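Local coordinates for DNA damage response protein Rtt109, putative (Neosartorya fumigata, PDB 5ZB9) that probably transfers the acetyl group of acetyl-CoA to lysine side chains of histone H3, in connection with DNA replication and the DNA damage response, at residues K93-H101 / Y146-K157; L13-V21 / P107-A118. All blocks are in the same frame, centred on the assembly; numbering follows the deposited sequence.

Contact 1. Residues K93-H101 / Y146-K157; sequences KADSTGYLH and YLFPGSIENPEK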
loop_
_atom_site.group_PDB
_atom_site.type_symbol
_atom_site.label_atom_id
_atom_site.label_comp_id
_atom_site.label_asym_id
_atom_site.label_seq_id
_atom_site.Cartn_x
_atom_site.Cartn_y
_atom_site.Cartn_z
ATOM N N LYS A 93 -2.046 3.269 -6.015
ATOM C CA LYS A 93 -2.421 2.978 -7.399
ATOM C C LYS A 93 -1.723 1.726 -7.907
ATOM O O LYS A 93 -0.558 1.475 -7.587
ATOM C CB LYS A 93 -2.069 4.159 -8.322
ATOM C CG LYS A 93 -2.850 5.436 -8.071
ATOM C CD LYS A 93 -2.174 6.654 -8.710
ATOM C CE LYS A 93 -2.867 7.939 -8.270
ATOM N NZ LYS A 93 -2.031 9.151 -8.478
ATOM N N ALA A 94 -2.428 0.952 -8.717
ATOM C CA ALA A 94 -1.837 -0.208 -9.368
ATOM C C ALA A 94 -2.705 -0.604 -10.543
ATOM O O ALA A 94 -3.848 -1.008 -10.364
ATOM C CB ALA A 94 -1.687 -1.364 -8.401
ATOM N N ASP A 95 -2.167 -0.467 -11.749
ATOM C CA ASP A 95 -2.916 -0.814 -12.945
ATOM C C ASP A 95 -2.010 -1.476 -13.960
ATOM O O ASP A 95 -0.792 -1.322 -13.908
ATOM C CB ASP A 95 -3.570 0.429 -13.555
ATOM C CG ASP A 95 -4.917 0.123 -14.209
ATOM O OD1 ASP A 95 -5.292 -1.072 -14.289
ATOM O OD2 ASP A 95 -5.597 1.081 -14.642
ATOM N N SER A 96 -2.608 -2.228 -14.874
ATOM C CA SER A 96 -1.877 -2.796 -15.998
ATOM C C SER A 96 -2.405 -2.158 -17.264
ATOM O O SER A 96 -3.410 -1.455 -17.230
ATOM C CB SER A 96 -2.037 -4.307 -16.059
ATOM O OG SER A 96 -3.390 -4.635 -16.302
ATOM N N THR A 97 -1.734 -2.395 -18.382
ATOM C CA THR A 97 -2.164 -1.801 -19.639
ATOM C C THR A 97 -2.802 -2.859 -20.524
ATOM O O THR A 97 -3.647 -2.558 -21.358
ATOM C CB THR A 97 -0.998 -1.141 -20.379
ATOM O OG1 THR A 97 0.061 -2.092 -20.541
ATOM C CG2 THR A 97 -0.489 0.046 -19.597
ATOM N N GLY A 98 -2.391 -4.104 -20.327
ATOM C CA GLY A 98 -2.931 -5.205 -21.093
ATOM C C GLY A 98 -2.017 -5.628 -22.222
ATOM O O GLY A 98 -2.394 -6.461 -23.043
ATOM N N TYR A 99 -0.809 -5.065 -22.261
ATOM C CA TYR A 99 0.123 -5.343 -23.357
ATOM C C TYR A 99 1.236 -6.307 -22.973
ATOM O O TYR A 99 2.168 -6.526 -23.745
ATOM C CB TYR A 99 0.707 -4.031 -23.890
ATOM C CG TYR A 99 -0.373 -3.182 -24.498
ATOM C CD1 TYR A 99 -0.949 -3.530 -25.718
ATOM C CD2 TYR A 99 -0.864 -2.067 -23.835
ATOM C CE1 TYR A 99 -1.962 -2.772 -26.272
ATOM C CE2 TYR A 99 -1.879 -1.304 -24.381
ATOM C CZ TYR A 99 -2.423 -1.664 -25.600
ATOM O OH TYR A 99 -3.433 -0.908 -26.147
ATOM N N LEU A 100 1.120 -6.902 -21.792
ATOM C CA LEU A 100 2.102 -7.871 -21.326
ATOM C C LEU A 100 2.223 -9.060 -22.278
ATOM O O LEU A 100 3.280 -9.692 -22.359
ATOM C CB LEU A 100 1.740 -8.353 -19.921
ATOM C CG LEU A 100 2.610 -9.451 -19.305
ATOM C CD1 LEU A 100 4.073 -9.030 -19.280
ATOM C CD2 LEU A 100 2.112 -9.802 -17.910
ATOM N N HIS A 101 1.146 -9.355 -23.006
ATOM C CA HIS A 101 1.139 -10.493 -23.929
ATOM C C HIS A 101 2.138 -10.327 -25.084
ATOM O O HIS A 101 2.548 -11.309 -25.701
ATOM C CB HIS A 101 -0.270 -10.725 -24.484
ATOM C CG HIS A 101 -0.759 -9.632 -25.381
ATOM N ND1 HIS A 101 -1.377 -8.498 -24.903
ATOM C CD2 HIS A 101 -0.737 -9.508 -26.729
ATOM C CE1 HIS A 101 -1.699 -7.714 -25.917
ATOM N NE2 HIS A 101 -1.326 -8.306 -27.036
ATOM N N TYR A 146 -6.618 5.549 -12.027
ATOM C CA TYR A 146 -6.185 6.704 -12.811
ATOM C C TYR A 146 -5.323 6.310 -14.005
ATOM O O TYR A 146 -5.533 6.771 -15.129
ATOM C CB TYR A 146 -5.372 7.674 -11.942
ATOM C CG TYR A 146 -6.112 8.327 -10.794
ATOM C CD1 TYR A 146 -6.459 9.672 -10.848
ATOM C CD2 TYR A 146 -6.438 7.609 -9.647
ATOM C CE1 TYR A 146 -7.126 10.284 -9.798
ATOM C CE2 TYR A 146 -7.105 8.210 -8.591
ATOM C CZ TYR A 146 -7.447 9.548 -8.672
ATOM O OH TYR A 146 -8.111 10.154 -7.630
ATOM N N LEU A 147 -4.372 5.423 -13.732
ATOM C CA LEU A 147 -3.119 5.336 -14.470
ATOM C C LEU A 147 -3.193 5.327 -15.986
ATOM O O LEU A 147 -2.633 6.209 -16.623
ATOM C CB LEU A 147 -2.348 4.102 -14.010
ATOM C CG LEU A 147 -1.612 4.330 -12.694
ATOM C CD1 LEU A 147 -0.663 3.181 -12.421
ATOM C CD2 LEU A 147 -0.871 5.659 -12.723
ATOM N N PHE A 148 -3.853 4.339 -16.568
ATOM C CA PHE A 148 -3.726 4.137 -18.011
ATOM C C PHE A 148 -5.059 4.224 -18.751
ATOM O O PHE A 148 -5.736 3.217 -18.950
ATOM C CB PHE A 148 -3.056 2.790 -18.282
ATOM C CG PHE A 148 -1.764 2.610 -17.548
ATOM C CD1 PHE A 148 -0.700 3.473 -17.773
ATOM C CD2 PHE A 148 -1.608 1.581 -16.628
ATOM C CE1 PHE A 148 0.499 3.318 -17.101
ATOM C CE2 PHE A 148 -0.407 1.415 -15.957
ATOM C CZ PHE A 148 0.647 2.292 -16.192
ATOM N N PRO A 149 -5.431 5.440 -19.173
ATOM C CA PRO A 149 -6.726 5.642 -19.828
ATOM C C PRO A 149 -6.784 5.015 -21.215
ATOM O O PRO A 149 -5.831 5.082 -21.997
ATOM C CB PRO A 149 -6.840 7.169 -19.910
ATOM C CG PRO A 149 -5.892 7.670 -18.865
ATOM C CD PRO A 149 -4.743 6.719 -18.942
ATOM N N GLY A 150 -7.917 4.395 -21.509
ATOM C CA GLY A 150 -8.114 3.771 -22.797
ATOM C C GLY A 150 -7.648 2.331 -22.806
ATOM O O GLY A 150 -8.094 1.536 -23.638
ATOM N N SER A 151 -6.757 1.990 -21.877
ATOM C CA SER A 151 -6.273 0.621 -21.769
ATOM C C SER A 151 -7.433 -0.322 -21.460
ATOM O O SER A 151 -7.345 -1.528 -21.701
ATOM C CB SER A 151 -5.187 0.505 -20.693
ATOM O OG SER A 151 -5.697 0.812 -19.408
ATOM N N ILE A 152 -8.520 0.237 -20.931
ATOM C CA ILE A 152 -9.720 -0.549 -20.648
ATOM C C ILE A 152 -10.345 -1.066 -21.950
ATOM O O ILE A 152 -10.981 -2.123 -21.968
ATOM C CB ILE A 152 -10.764 0.272 -19.839
ATOM C CG1 ILE A 152 -11.892 -0.636 -19.341
ATOM C CG2 ILE A 152 -11.301 1.449 -20.655
ATOM C CD1 ILE A 152 -12.891 0.054 -18.447
ATOM N N GLU A 153 -10.134 -0.335 -23.043
ATOM C CA GLU A 153 -10.659 -0.735 -24.342
ATOM C C GLU A 153 -9.809 -1.821 -24.997
ATOM O O GLU A 153 -10.277 -2.517 -25.898
ATOM C CB GLU A 153 -10.761 0.475 -25.266
ATOM C CG GLU A 153 -11.706 1.550 -24.763
ATOM C CD GLU A 153 -11.804 2.721 -25.716
ATOM O OE1 GLU A 153 -11.413 2.562 -26.893
ATOM O OE2 GLU A 153 -12.255 3.805 -25.284
ATOM N N ASN A 154 -8.564 -1.961 -24.546
ATOM C CA ASN A 154 -7.678 -3.004 -25.053
ATOM C C ASN A 154 -8.231 -4.378 -24.699
ATOM O O ASN A 154 -8.242 -4.764 -23.531
ATOM C CB ASN A 154 -6.256 -2.821 -24.499
ATOM C CG ASN A 154 -5.348 -4.022 -24.765
ATOM O OD1 ASN A 154 -5.596 -4.826 -25.667
ATOM N ND2 ASN A 154 -4.282 -4.144 -23.972
ATOM N N PRO A 155 -8.682 -5.130 -25.718
ATOM C CA PRO A 155 -9.318 -6.441 -25.536
ATOM C C PRO A 155 -8.425 -7.451 -24.822
ATOM O O PRO A 155 -8.904 -8.502 -24.400
ATOM C CB PRO A 155 -9.598 -6.894 -26.974
ATOM C CG PRO A 155 -9.610 -5.629 -27.780
ATOM C CD PRO A 155 -8.589 -4.756 -27.141
ATOM N N GLU A 156 -7.145 -7.129 -24.681
ATOM C CA GLU A 156 -6.190 -8.046 -24.070
ATOM C C GLU A 156 -5.978 -7.780 -22.586
ATOM O O GLU A 156 -5.335 -8.567 -21.894
ATOM C CB GLU A 156 -4.856 -7.969 -24.808
ATOM C CG GLU A 156 -4.936 -8.465 -26.237
ATOM C CD GLU A 156 -5.347 -9.917 -26.304
ATOM O OE1 GLU A 156 -4.733 -10.738 -25.585
ATOM O OE2 GLU A 156 -6.293 -10.232 -27.061
ATOM N N LYS A 157 -6.512 -6.664 -22.103
ATOM C CA LYS A 157 -6.417 -6.328 -20.689
ATOM C C LYS A 157 -7.450 -7.116 -19.899
ATOM O O LYS A 157 -8.651 -6.931 -20.080
ATOM C CB LYS A 157 -6.617 -4.826 -20.469
ATOM C CG LYS A 157 -6.528 -4.408 -19.012
ATOM C CD LYS A 157 -6.652 -2.906 -18.861
ATOM C CE LYS A 157 -6.407 -2.471 -17.423
ATOM N NZ LYS A 157 -6.472 -0.986 -17.283
#
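The backbones of 93-101 and 146-157 draw together toward the later residues of each, with CA atoms 6.3 Å apart at D95 and L147 but only 3.7 Å apart at G98 and K157. No backbone bond joins them, so side chains do the work. K157, fully extended with CG anti to its backbone N (chi1 -180°), runs past T97 and S96 and brings NZ within 3.2 Å of D95 OD1 in a salt bridge. The ammonium also donates to S151 OG in its own segment and, weakly, to S96 O. NZ and the backbone N of S96 meet OD1 from the same face of the carboxylate plane, which would restrain how that group is turned.

The arrangement illustrates how the end of a central strand in an acetyltransferase sheet is tied to a loop distant in sequence: 86-96 carries A94 and S96, both of the CoA site, while 146-157 belongs to the irregular connection before helix 162-177. Just beyond the strand, N154 ND2 gives T97 O a fairly straight bond (3.1 Å, 163°) and G98 O a weaker one, with T97 O close to the amide plane. The same nitrogen sits 3.4 Å above the centre of the Y99 ring, amide and ring being almost parallel; N154 OD1 closes an Asx turn with E156 N. The Y99 hydroxyl is held by F436 O.

Further back, T97 CG2 lies over one face of F148, a CH-pi contact 3.6 Å from the ring centroid, and L147 CB backs the opposite face. E156, bent at chi2, lays CG over the H101 ring. At the far end K93 NZ makes a cation-pi contact over the face of Y146, 4.9 Å from its centroid, while forming a salt bridge with E77.

Contact 2. Residues L13-V21 / P107-A118; sequences LAKVLPTGV and PKVSLLRLISNA
Where L17 meets L111, the end of helix 9-16 and the turn after it pack on the first turns of helix 111-127 and on the residues leading into it; this helix of the acetyltransferase fold contributes L112 and R113 to the CoA site. No hydrogen bond crosses; the contact is almost entirely apolar packing. Its buried part is leucine-rich. L17 CD2 touches L111 CD2 at 3.7 Å, the two side chains crossing at about a right angle, and P18 CD leans on the same L111 methyl. L13, its chi1 of -173° setting CG beside the carbonyl carbon, carries CD1 to A118 CB at 3.8 Å and onto the backbone of I115. Behind this layer L13 and L17 also touch I25 and V23 of strand 22-35.

The outer side is more exposed and less ordered, though not uniformly wider. V16 CG2 stays 4.2 Å from A118 CB, and V109, an exposed residue, offers P18 CG a single methyl. P107 and V109 are poorly ordered, yet P107 still touches both P18 and V21, the ends of a type II turn. V21 CG1 lies 4.1 Å from L111 CD1, while V21 CG2 passes alongside P107, 3.7 Å from its CD.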
loop_
_atom_site.group_PDB
_atom_site.type_symbol
_atom_site.label_atom_id
_atom_site.label_comp_id
_atom_site.label_asym_id
_atom_site.label_seq_id
_atom_site.Cartn_x
_atom_site.Cartn_y
_atom_site.Cartn_z
ATOM N N LEU A 13 14.505 -7.381 -8.138
ATOM C CA LEU A 13 13.498 -7.774 -9.106
ATOM C C LEU A 13 14.013 -8.864 -10.033
ATOM O O LEU A 13 13.270 -9.767 -10.421
ATOM C CB LEU A 13 13.057 -6.542 -9.904
ATOM C CG LEU A 13 11.885 -6.652 -10.869
ATOM C CD1 LEU A 13 10.645 -7.134 -10.145
ATOM C CD2 LEU A 13 11.635 -5.296 -11.499
ATOM N N ALA A 14 15.290 -8.773 -10.383
ATOM C CA ALA A 14 15.921 -9.737 -11.281
ATOM C C ALA A 14 15.954 -11.124 -10.661
ATOM O O ALA A 14 15.794 -12.132 -11.348
ATOM C CB ALA A 14 17.329 -9.291 -11.637
ATOM N N LYS A 15 16.158 -11.164 -9.350
ATOM C CA LYS A 15 16.227 -12.423 -8.622
ATOM C C LYS A 15 14.890 -13.175 -8.555
ATOM O O LYS A 15 14.882 -14.394 -8.402
ATOM C CB LYS A 15 16.733 -12.185 -7.203
ATOM C CG LYS A 15 18.167 -11.727 -7.090
ATOM C CD LYS A 15 18.602 -11.853 -5.639
ATOM C CE LYS A 15 19.899 -11.133 -5.360
ATOM N NZ LYS A 15 19.697 -9.663 -5.256
ATOM N N VAL A 16 13.766 -12.464 -8.652
ATOM C CA VAL A 16 12.466 -13.127 -8.530
ATOM C C VAL A 16 11.817 -13.401 -9.884
ATOM O O VAL A 16 10.972 -14.286 -9.998
ATOM C CB VAL A 16 11.476 -12.316 -7.649
ATOM C CG1 VAL A 16 12.112 -11.966 -6.316
ATOM C CG2 VAL A 16 10.988 -11.059 -8.358
ATOM N N LEU A 17 12.210 -12.657 -10.911
ATOM C CA LEU A 17 11.618 -12.859 -12.237
ATOM C C LEU A 17 12.174 -14.118 -12.879
ATOM O O LEU A 17 13.342 -14.446 -12.698
ATOM C CB LEU A 17 11.862 -11.645 -13.146
ATOM C CG LEU A 17 11.105 -10.361 -12.784
ATOM C CD1 LEU A 17 11.497 -9.222 -13.697
ATOM C CD2 LEU A 17 9.602 -10.589 -12.842
ATOM N N PRO A 18 11.330 -14.846 -13.619
ATOM C CA PRO A 18 11.800 -16.052 -14.309
ATOM C C PRO A 18 12.953 -15.766 -15.268
ATOM O O PRO A 18 12.975 -14.721 -15.921
ATOM C CB PRO A 18 10.563 -16.523 -15.072
ATOM C CG PRO A 18 9.413 -15.968 -14.298
ATOM C CD PRO A 18 9.875 -14.654 -13.759
ATOM N N THR A 19 13.900 -16.696 -15.328
ATOM C CA THR A 19 15.029 -16.631 -16.243
ATOM C C THR A 19 14.607 -16.259 -17.659
ATOM O O THR A 19 13.725 -16.883 -18.236
ATOM C CB THR A 19 15.775 -17.974 -16.281
ATOM O OG1 THR A 19 16.489 -18.155 -15.049
ATOM C CG2 THR A 19 16.753 -18.017 -17.450
ATOM N N GLY A 20 15.230 -15.219 -18.203
ATOM C CA GLY A 20 14.958 -14.812 -19.565
ATOM C C GLY A 20 13.843 -13.797 -19.707
ATOM O O GLY A 20 13.626 -13.266 -20.794
ATOM N N VAL A 21 13.119 -13.528 -18.625
ATOM C CA VAL A 21 12.121 -12.466 -18.671
ATOM C C VAL A 21 12.834 -11.122 -18.611
ATOM O O VAL A 21 13.565 -10.837 -17.662
ATOM C CB VAL A 21 11.106 -12.567 -17.522
ATOM C CG1 VAL A 21 10.162 -11.379 -17.556
ATOM C CG2 VAL A 21 10.328 -13.863 -17.615
ATOM N N PRO A 107 6.329 -16.469 -19.082
ATOM C CA PRO A 107 5.871 -17.557 -18.206
ATOM C C PRO A 107 4.546 -17.278 -17.489
ATOM O O PRO A 107 4.057 -16.141 -17.466
ATOM C CB PRO A 107 7.018 -17.695 -17.201
ATOM C CG PRO A 107 8.219 -17.306 -17.986
ATOM C CD PRO A 107 7.755 -16.165 -18.861
ATOM N N LYS A 108 3.993 -18.334 -16.895
ATOM C CA LYS A 108 2.607 -18.348 -16.441
ATOM C C LYS A 108 2.365 -17.700 -15.072
ATOM O O LYS A 108 1.247 -17.254 -14.794
ATOM C CB LYS A 108 2.090 -19.790 -16.420
ATOM C CG LYS A 108 2.052 -20.454 -17.791
ATOM C CD LYS A 108 1.263 -21.756 -17.755
ATOM C CE LYS A 108 1.014 -22.299 -19.155
ATOM N NZ LYS A 108 0.124 -23.496 -19.138
ATOM N N VAL A 109 3.392 -17.659 -14.221
ATOM C CA VAL A 109 3.282 -16.955 -12.942
ATOM C C VAL A 109 2.911 -15.499 -13.208
ATOM O O VAL A 109 3.345 -14.923 -14.208
ATOM C CB VAL A 109 4.592 -17.023 -12.121
ATOM C CG1 VAL A 109 4.806 -18.429 -11.558
ATOM C CG2 VAL A 109 5.780 -16.586 -12.971
ATOM N N SER A 110 2.085 -14.911 -12.344
ATOM C CA SER A 110 1.696 -13.523 -12.549
ATOM C C SER A 110 2.930 -12.658 -12.350
ATOM O O SER A 110 3.378 -12.446 -11.222
ATOM C CB SER A 110 0.559 -13.091 -11.597
ATOM O OG SER A 110 0.026 -11.795 -11.917
ATOM N N LEU A 111 3.492 -12.187 -13.458
ATOM C CA LEU A 111 4.585 -11.231 -13.405
ATOM C C LEU A 111 4.174 -10.017 -12.597
ATOM O O LEU A 111 4.973 -9.472 -11.842
ATOM C CB LEU A 111 5.008 -10.800 -14.808
ATOM C CG LEU A 111 5.772 -11.858 -15.593
ATOM C CD1 LEU A 111 6.126 -11.336 -16.979
ATOM C CD2 LEU A 111 7.014 -12.276 -14.817
ATOM N N LEU A 112 2.921 -9.598 -12.751
ATOM C CA LEU A 112 2.447 -8.427 -12.035
ATOM C C LEU A 112 2.461 -8.678 -10.525
ATOM O O LEU A 112 2.790 -7.777 -9.749
ATOM C CB LEU A 112 1.055 -8.023 -12.511
ATOM C CG LEU A 112 0.901 -7.824 -14.023
ATOM C CD1 LEU A 112 -0.386 -7.082 -14.339
ATOM C CD2 LEU A 112 2.102 -7.098 -14.619
ATOM N N ARG A 113 2.145 -9.902 -10.107
ATOM C CA ARG A 113 2.199 -10.227 -8.684
ATOM C C ARG A 113 3.640 -10.183 -8.198
ATOM O O ARG A 113 3.928 -9.615 -7.147
ATOM C CB ARG A 113 1.584 -11.602 -8.392
ATOM C CG ARG A 113 1.666 -12.010 -6.913
ATOM C CD ARG A 113 0.959 -13.342 -6.605
ATOM N NE ARG A 113 1.472 -14.470 -7.387
ATOM C CZ ARG A 113 2.667 -15.032 -7.216
ATOM N NH1 ARG A 113 3.499 -14.576 -6.286
ATOM N NH2 ARG A 113 3.039 -16.049 -7.983
ATOM N N LEU A 114 4.548 -10.769 -8.975
ATOM C CA LEU A 114 5.966 -10.805 -8.614
ATOM C C LEU A 114 6.564 -9.405 -8.502
ATOM O O LEU A 114 7.308 -9.102 -7.560
ATOM C CB LEU A 114 6.748 -11.630 -9.633
ATOM C CG LEU A 114 6.505 -13.136 -9.531
ATOM C CD1 LEU A 114 7.291 -13.875 -10.594
ATOM C CD2 LEU A 114 6.878 -13.629 -8.141
ATOM N N ILE A 115 6.222 -8.550 -9.461
ATOM C CA ILE A 115 6.694 -7.178 -9.461
ATOM C C ILE A 115 6.194 -6.412 -8.234
ATOM O O ILE A 115 6.991 -5.792 -7.526
ATOM C CB ILE A 115 6.265 -6.448 -10.749
ATOM C CG1 ILE A 115 6.964 -7.066 -11.960
ATOM C CG2 ILE A 115 6.585 -4.962 -10.656
ATOM C CD1 ILE A 115 6.477 -6.525 -13.275
ATOM N N SER A 116 4.886 -6.467 -7.981
ATOM C CA SER A 116 4.280 -5.778 -6.839
ATOM C C SER A 116 4.892 -6.211 -5.504
ATOM O O SER A 116 5.141 -5.388 -4.632
ATOM C CB SER A 116 2.769 -6.034 -6.807
ATOM O OG SER A 116 2.168 -5.707 -8.044
ATOM N N ASN A 117 5.089 -7.518 -5.361
ATOM C CA ASN A 117 5.749 -8.139 -4.218
ATOM C C ASN A 117 7.169 -7.582 -4.037
ATOM O O ASN A 117 7.553 -7.147 -2.950
ATOM C CB ASN A 117 5.761 -9.665 -4.441
ATOM C CG ASN A 117 6.286 -10.460 -3.252
ATOM O OD1 ASN A 117 7.081 -9.985 -2.450
ATOM N ND2 ASN A 117 5.846 -11.702 -3.158
ATOM N N ALA A 118 7.938 -7.585 -5.120
ATOM C CA ALA A 118 9.323 -7.137 -5.089
ATOM C C ALA A 118 9.434 -5.660 -4.747
ATOM O O ALA A 118 10.281 -5.272 -3.949
ATOM C CB ALA A 118 9.997 -7.422 -6.429
#

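Contacts 1 and 2 have centres about 18 Å apart, and their segments alternate along the chain (13-21, 93-101, 107-118, 146-157), strand 86-96 being followed by helix 111-127. They meet directly at the first residues of that helix: S96 CB packs on L112 CD1 at 3.7 Å, and L100 CD1 on L111 CD1 at 3.8 Å. L111 therefore faces both the turn after helix 9-16 and the segment leaving the strand. The S96-L112 pair joins two residues of the CoA site, to which A94 in contact 1 and R113 in contact 2 also belong; no CoA is bound here. H158, another site residue, directly follows segment 146-157, its side chain about 5 Å from that of E156.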